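Local coordinates for protein cytochrome P450 RhF (Acinetobacter radioresistens, PDB 6RO8) that holds a thiolate-ligated heme in its P450 domain and probably acts as a monooxygenase, with peroxygenase activity also linked to this heme domain, at residues Glu70-Ile75 against Leu341-Ala346; Ala346-Asp351 against Glu370-Gly375. One frame throughout, in Å; residues are numbered along the deposited sequence.

Interaction 1 of 2, residues Glu70-Ile75 against Leu341-Ala346; sequences EDVKAI and LFLVSA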
loop_
_atom_site.group_PDB
_atom_site.type_symbol
_atom_site.label_atom_id
_atom_site.label_comp_id
_atom_site.label_asym_id
_atom_site.label_seq_id
_atom_site.Cartn_x
_atom_site.Cartn_y
_atom_site.Cartn_z
ATOM N N GLU A 70 17.262 7.986 6.996
ATOM C CA GLU A 70 17.312 8.144 8.448
ATOM C C GLU A 70 16.176 9.029 8.965
ATOM O O GLU A 70 15.580 8.724 10.004
ATOM C CB GLU A 70 18.667 8.699 8.875
ATOM C CG GLU A 70 19.812 7.692 8.854
ATOM C CD GLU A 70 19.544 6.425 9.676
ATOM O OE1 GLU A 70 18.738 6.468 10.633
ATOM O OE2 GLU A 70 20.153 5.376 9.363
ATOM N N ASP A 71 15.849 10.119 8.259
ATOM C CA ASP A 71 14.749 10.978 8.697
ATOM C C ASP A 71 13.429 10.217 8.701
ATOM O O ASP A 71 12.681 10.258 9.689
ATOM C CB ASP A 71 14.614 12.213 7.800
ATOM C CG ASP A 71 15.861 13.073 7.759
ATOM O OD1 ASP A 71 16.567 13.168 8.787
ATOM O OD2 ASP A 71 16.118 13.669 6.682
ATOM N N VAL A 72 13.115 9.533 7.584
ATOM C CA VAL A 72 11.851 8.805 7.482
ATOM C C VAL A 72 11.756 7.753 8.585
ATOM O O VAL A 72 10.724 7.624 9.256
ATOM C CB VAL A 72 11.698 8.186 6.079
ATOM C CG1 VAL A 72 10.500 7.187 6.023
ATOM C CG2 VAL A 72 11.568 9.293 5.015
ATOM N N LYS A 73 12.845 7.017 8.822
ATOM C CA LYS A 73 12.839 6.043 9.903
ATOM C C LYS A 73 12.636 6.725 11.246
ATOM O O LYS A 73 11.844 6.258 12.078
ATOM C CB LYS A 73 14.137 5.235 9.895
ATOM C CG LYS A 73 14.072 3.999 10.768
ATOM C CD LYS A 73 15.052 2.930 10.325
ATOM C CE LYS A 73 16.136 2.729 11.370
ATOM N NZ LYS A 73 16.844 1.430 11.165
ATOM N N ALA A 74 13.327 7.841 11.472
ATOM C CA ALA A 74 13.227 8.519 12.760
ATOM C C ALA A 74 11.785 8.920 13.059
ATOM O O ALA A 74 11.277 8.691 14.164
ATOM C CB ALA A 74 14.142 9.733 12.769
ATOM N N ILE A 75 11.092 9.484 12.063
ATOM C CA ILE A 75 9.699 9.878 12.250
ATOM C C ILE A 75 8.804 8.657 12.506
ATOM O O ILE A 75 7.914 8.695 13.372
ATOM C CB ILE A 75 9.245 10.735 11.051
ATOM C CG1 ILE A 75 10.011 12.064 11.056
ATOM C CG2 ILE A 75 7.744 11.007 11.080
ATOM C CD1 ILE A 75 10.425 12.570 9.684
ATOM N N LEU A 341 3.234 15.759 7.414
ATOM C CA LEU A 341 4.472 15.258 6.827
ATOM C C LEU A 341 4.174 14.140 5.836
ATOM O O LEU A 341 3.393 13.223 6.134
ATOM C CB LEU A 341 5.413 14.734 7.916
ATOM C CG LEU A 341 5.529 15.550 9.212
ATOM C CD1 LEU A 341 6.601 14.935 10.111
ATOM C CD2 LEU A 341 5.881 16.978 8.900
ATOM N N PHE A 342 4.809 14.209 4.667
ATOM C CA PHE A 342 4.908 13.072 3.751
ATOM C C PHE A 342 6.232 12.368 3.998
ATOM O O PHE A 342 7.301 12.967 3.835
ATOM C CB PHE A 342 4.809 13.512 2.291
ATOM C CG PHE A 342 3.444 13.343 1.716
ATOM C CD1 PHE A 342 2.866 12.083 1.656
ATOM C CD2 PHE A 342 2.723 14.432 1.275
ATOM C CE1 PHE A 342 1.590 11.920 1.144
ATOM C CE2 PHE A 342 1.451 14.282 0.773
ATOM C CZ PHE A 342 0.880 13.027 0.707
ATOM N N LEU A 343 6.160 11.120 4.428
ATOM C CA LEU A 343 7.344 10.271 4.562
ATOM C C LEU A 343 7.503 9.527 3.244
ATOM O O LEU A 343 6.817 8.526 3.016
ATOM C CB LEU A 343 7.175 9.288 5.716
ATOM C CG LEU A 343 7.357 9.770 7.161
ATOM C CD1 LEU A 343 6.476 10.959 7.498
ATOM C CD2 LEU A 343 7.132 8.615 8.143
ATOM N N VAL A 344 8.390 9.989 2.359
ATOM C CA VAL A 344 8.453 9.419 1.003
ATOM C C VAL A 344 9.359 8.190 1.047
ATOM O O VAL A 344 10.555 8.255 0.759
ATOM C CB VAL A 344 8.899 10.436 -0.037
ATOM C CG1 VAL A 344 8.821 9.805 -1.423
ATOM C CG2 VAL A 344 8.018 11.625 0.022
ATOM N N SER A 345 8.755 7.040 1.371
ATOM C CA SER A 345 9.526 5.816 1.577
ATOM C C SER A 345 10.202 5.320 0.297
ATOM O O SER A 345 11.282 4.725 0.371
ATOM C CB SER A 345 8.633 4.727 2.159
ATOM O OG SER A 345 7.359 4.769 1.569
ATOM N N ALA A 346 9.593 5.531 -0.874
ATOM C CA ALA A 346 10.314 5.281 -2.120
ATOM C C ALA A 346 11.639 6.036 -2.147
ATOM O O ALA A 346 12.665 5.493 -2.569
ATOM C CB ALA A 346 9.456 5.683 -3.319
#
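V72 and I75, three residues apart on helix 69-77, both meet L343 of strand 340-343, V72 at its CB and I75 at its two methyls. CG2 of I75 fits against the fork of L343, 3.8 Å from CD1 and 3.8 Å from CD2; with chi1, measured to CG1, at -67°, the CG2 methyl stands opposite I75's own backbone N and is the branch that reaches L343. V72 works nearer the backbone: its CG1 is 3.9 Å from L343 CB, while its CG2 lies 4.2 Å from V344 N, at the N-cap residue between strand and helix. L341 adds a looser touch through CD1, 4.2 Å from I75 CG2. The short helix and strand axes pass 9.4 Å apart, their N-to-C directions 115° from each other. Strands 63-66 and 320-324 flank strand 340-343 in the mixed P450 sheet; V66 touches both V72 and I75, and R322, a heme-binding residue, packs beside I75 and L343. D71 OD1 is hydrogen-bonded to S331 OG, between strands 328-330 and 333-335. Every touching residue is buried and no hydrogen bond crosses, which implies that helix and sheet are joined here by apolar side-chain packing.

Interaction 2 of 2, residues Ala346-Asp351 against Glu370-Gly375; sequences ASANHD and EHLTFG. With HEM (protoporphyrin IX containing Fe), chain B.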
loop_
_atom_site.group_PDB
_atom_site.type_symbol
_atom_site.label_atom_id
_atom_site.label_comp_id
_atom_site.label_asym_id
_atom_site.label_seq_id
_atom_site.Cartn_x
_atom_site.Cartn_y
_atom_site.Cartn_z
ATOM N N ALA A 346 9.593 5.531 -0.874
ATOM C CA ALA A 346 10.314 5.281 -2.120
ATOM C C ALA A 346 11.639 6.036 -2.147
ATOM O O ALA A 346 12.665 5.493 -2.569
ATOM C CB ALA A 346 9.456 5.683 -3.319
ATOM N N SER A 347 11.636 7.288 -1.686
ATOM C CA SER A 347 12.854 8.087 -1.667
ATOM C C SER A 347 13.847 7.543 -0.656
ATOM O O SER A 347 15.055 7.487 -0.923
ATOM C CB SER A 347 12.514 9.538 -1.342
ATOM O OG SER A 347 13.692 10.290 -1.198
ATOM N N ALA A 348 13.347 7.169 0.525
ATOM C CA ALA A 348 14.223 6.661 1.570
ATOM C C ALA A 348 14.876 5.358 1.140
ATOM O O ALA A 348 16.028 5.072 1.504
ATOM C CB ALA A 348 13.431 6.453 2.855
ATOM N N ASN A 349 14.139 4.547 0.373
ATOM C CA ASN A 349 14.644 3.274 -0.106
ATOM C C ASN A 349 15.643 3.443 -1.233
ATOM O O ASN A 349 16.359 2.481 -1.549
ATOM C CB ASN A 349 13.491 2.381 -0.544
ATOM C CG ASN A 349 12.624 1.940 0.627
ATOM O OD1 ASN A 349 13.013 2.100 1.796
ATOM N ND2 ASN A 349 11.458 1.345 0.325
ATOM N N HIS A 350 15.729 4.639 -1.823
ATOM C CA HIS A 350 16.754 4.935 -2.810
ATOM C C HIS A 350 17.802 5.886 -2.257
ATOM O O HIS A 350 18.515 6.540 -3.027
ATOM C CB HIS A 350 16.111 5.493 -4.069
ATOM C CG HIS A 350 15.427 4.452 -4.893
ATOM N ND1 HIS A 350 15.922 4.014 -6.099
ATOM C CD2 HIS A 350 14.301 3.736 -4.665
ATOM C CE1 HIS A 350 15.117 3.092 -6.595
ATOM N NE2 HIS A 350 14.135 2.892 -5.737
ATOM N N ASP A 351 17.885 5.985 -0.928
ATOM C CA ASP A 351 18.842 6.859 -0.262
ATOM C C ASP A 351 20.241 6.262 -0.385
ATOM O O ASP A 351 20.555 5.231 0.231
ATOM C CB ASP A 351 18.447 7.055 1.200
ATOM C CG ASP A 351 19.212 8.195 1.874
ATOM O OD1 ASP A 351 20.213 8.681 1.296
ATOM O OD2 ASP A 351 18.825 8.590 2.995
ATOM N N GLU A 370 15.983 -3.960 5.150
ATOM C CA GLU A 370 15.904 -2.721 5.916
ATOM C C GLU A 370 15.046 -1.645 5.239
ATOM O O GLU A 370 14.921 -0.546 5.797
ATOM C CB GLU A 370 17.310 -2.185 6.169
ATOM C CG GLU A 370 18.084 -2.981 7.209
ATOM C CD GLU A 370 19.507 -2.500 7.382
ATOM O OE1 GLU A 370 20.021 -1.782 6.494
ATOM O OE2 GLU A 370 20.117 -2.834 8.415
ATOM N N HIS A 371 14.463 -1.927 4.067
ATOM C CA HIS A 371 13.619 -0.964 3.368
ATOM C C HIS A 371 12.436 -0.546 4.254
ATOM O O HIS A 371 12.102 -1.207 5.243
ATOM C CB HIS A 371 13.116 -1.561 2.049
ATOM C CG HIS A 371 12.065 -2.621 2.222
ATOM N ND1 HIS A 371 10.779 -2.340 2.635
ATOM C CD2 HIS A 371 12.116 -3.966 2.053
ATOM C CE1 HIS A 371 10.088 -3.462 2.720
ATOM N NE2 HIS A 371 10.873 -4.463 2.362
ATOM N N LEU A 372 11.768 0.547 3.861
ATOM C CA LEU A 372 10.693 1.125 4.670
ATOM C C LEU A 372 9.321 1.040 4.006
ATOM O O LEU A 372 8.398 1.726 4.440
ATOM C CB LEU A 372 11.016 2.581 5.030
ATOM C CG LEU A 372 12.326 2.715 5.806
ATOM C CD1 LEU A 372 12.714 4.163 6.043
ATOM C CD2 LEU A 372 12.195 1.983 7.120
ATOM N N THR A 373 9.164 0.209 2.969
ATOM C CA THR A 373 7.876 0.076 2.288
ATOM C C THR A 373 6.799 -0.434 3.241
ATOM O O THR A 373 5.618 -0.111 3.069
ATOM C CB THR A 373 8.030 -0.858 1.060
ATOM O OG1 THR A 373 9.073 -0.385 0.206
ATOM C CG2 THR A 373 6.779 -0.956 0.223
ATOM N N PHE A 374 7.172 -1.195 4.268
ATOM C CA PHE A 374 6.184 -1.678 5.237
ATOM C C PHE A 374 6.065 -0.777 6.457
ATOM O O PHE A 374 5.360 -1.138 7.417
ATOM C CB PHE A 374 6.515 -3.105 5.709
ATOM C CG PHE A 374 6.301 -4.164 4.658
ATOM C CD1 PHE A 374 5.090 -4.275 3.998
ATOM C CD2 PHE A 374 7.325 -5.050 4.330
ATOM C CE1 PHE A 374 4.905 -5.252 3.027
ATOM C CE2 PHE A 374 7.154 -6.027 3.365
ATOM C CZ PHE A 374 5.942 -6.134 2.711
ATOM N N GLY A 375 6.740 0.376 6.437
ATOM C CA GLY A 375 6.888 1.192 7.617
ATOM C C GLY A 375 7.928 0.635 8.574
ATOM O O GLY A 375 8.709 -0.266 8.261
HETATM C CHA HEM B . 0.261 -0.994 7.997
HETATM C CHB HEM B . 2.226 -1.284 3.554
HETATM C CHC HEM B . -0.140 -5.455 2.674
HETATM C CHD HEM B . -2.429 -4.866 6.918
HETATM C C1A HEM B . 0.992 -0.685 6.871
HETATM C C2A HEM B . 1.819 0.490 6.657
HETATM C C3A HEM B . 2.354 0.409 5.443
HETATM C C4A HEM B . 1.891 -0.817 4.816
HETATM C CMA HEM B . 3.301 1.460 4.827
HETATM C CAA HEM B . 2.058 1.637 7.664
HETATM C CBA HEM B . 3.383 1.358 8.346
HETATM C CGA HEM B . 3.680 2.373 9.416
HETATM O O1A HEM B . 2.871 3.314 9.606
HETATM O O2A HEM B . 4.734 2.226 10.079
HETATM C C1B HEM B . 1.834 -2.467 2.973
HETATM C C2B HEM B . 2.376 -3.025 1.749
HETATM C C3B HEM B . 1.709 -4.177 1.493
HETATM C C4B HEM B . 0.733 -4.383 2.555
HETATM C CMB HEM B . 3.512 -2.353 0.932
HETATM C CAB HEM B . 1.890 -5.192 0.340
HETATM C CBB HEM B . 2.900 -5.202 -0.529
HETATM C C1C HEM B . -0.976 -5.669 3.747
HETATM C C2C HEM B . -1.917 -6.759 3.937
HETATM C C3C HEM B . -2.534 -6.569 5.127
HETATM C C4C HEM B . -2.007 -5.370 5.714
HETATM C CMC HEM B . -2.120 -7.907 2.924
HETATM C CAC HEM B . -3.623 -7.391 5.869
HETATM C CBC HEM B . -4.173 -8.492 5.356
HETATM C C1D HEM B . -1.933 -3.766 7.573
HETATM C C2D HEM B . -2.380 -3.275 8.855
HETATM C C3D HEM B . -1.638 -2.218 9.164
HETATM C C4D HEM B . -0.686 -1.989 8.083
HETATM C CMD HEM B . -3.515 -3.858 9.724
HETATM C CAD HEM B . -1.813 -1.379 10.451
HETATM C CBD HEM B . -0.995 -1.927 11.611
HETATM C CGD HEM B . -0.836 -0.845 12.656
HETATM O O1D HEM B . -1.375 0.262 12.449
HETATM O O2D HEM B . -0.166 -1.072 13.694
HETATM N NA HEM B . 1.052 -1.446 5.722
HETATM N NB HEM B . 0.840 -3.319 3.432
HETATM N NC HEM B . -1.069 -4.844 4.855
HETATM N ND HEM B . -0.895 -2.959 7.132
HETATM FE FE HEM B . -0.030 -3.176 5.279
HETATM O O HOH W 1 -1.723 -1.824 4.501
#
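N349 OD1 receives the backbone N-H of L372 at 2.9 Å, with an N-H...O angle of 157°. The donor is tilted 17° from the amide's carbonyl plane. The same oxygen lies 3.5 Å from CA of H371, the residue before the turn that follows. N349 ND2 lies 2.9 Å from T373 OG1; that hydroxyl is hydrogen-bonded to L311 O of helix 303-314. L372 to G375 form a type I beta turn, closed by G375 N to L372 O, at the start of the Cys-ligand loop on the proximal side of the heme, whose P450 signature begins at F374 and leads to C381, the cysteine that binds the iron. H371, just before the turn, braces it: its chi1 of 73° brings ND1 round to accept T373 N at 3.0 Å, nearly in the ring plane, while NE2 bonds to E308 OE1, so both ring nitrogens are engaged. Beside these polar groups, A348 CB packs 4.0 Å from L372 CD1. On the heme side of the turn, T373 CG2 is 3.6 Å from the porphyrin methyl CMB, and F374 CE1 approaches C2B of the heme at 3.6 Å.

How the interactions relate
Both contacts are buried, with about 8 Å between their centres, and A346 on helix 345-349 belongs to both. Interaction 1 joins helix 69-77 to strand 340-343 by hydrocarbon packing; interaction 2, which follows in series along the chain, fixes the heme-side loop to the short helix through an asparagine amide with a small apolar patch beside it. The difference follows their place: in the sheet, L341 and L343 bond through the backbone to R322 and W320, and F342 to W64 and V66, whereas L372 N in the loop finds its acceptor in N349 OD1. They meet directly, V72 CG1 lying 3.7 Å from L372 CD1, and V72 CG2 4.0 Å from A348 CB, so the apolar packing runs from sheet to heme loop.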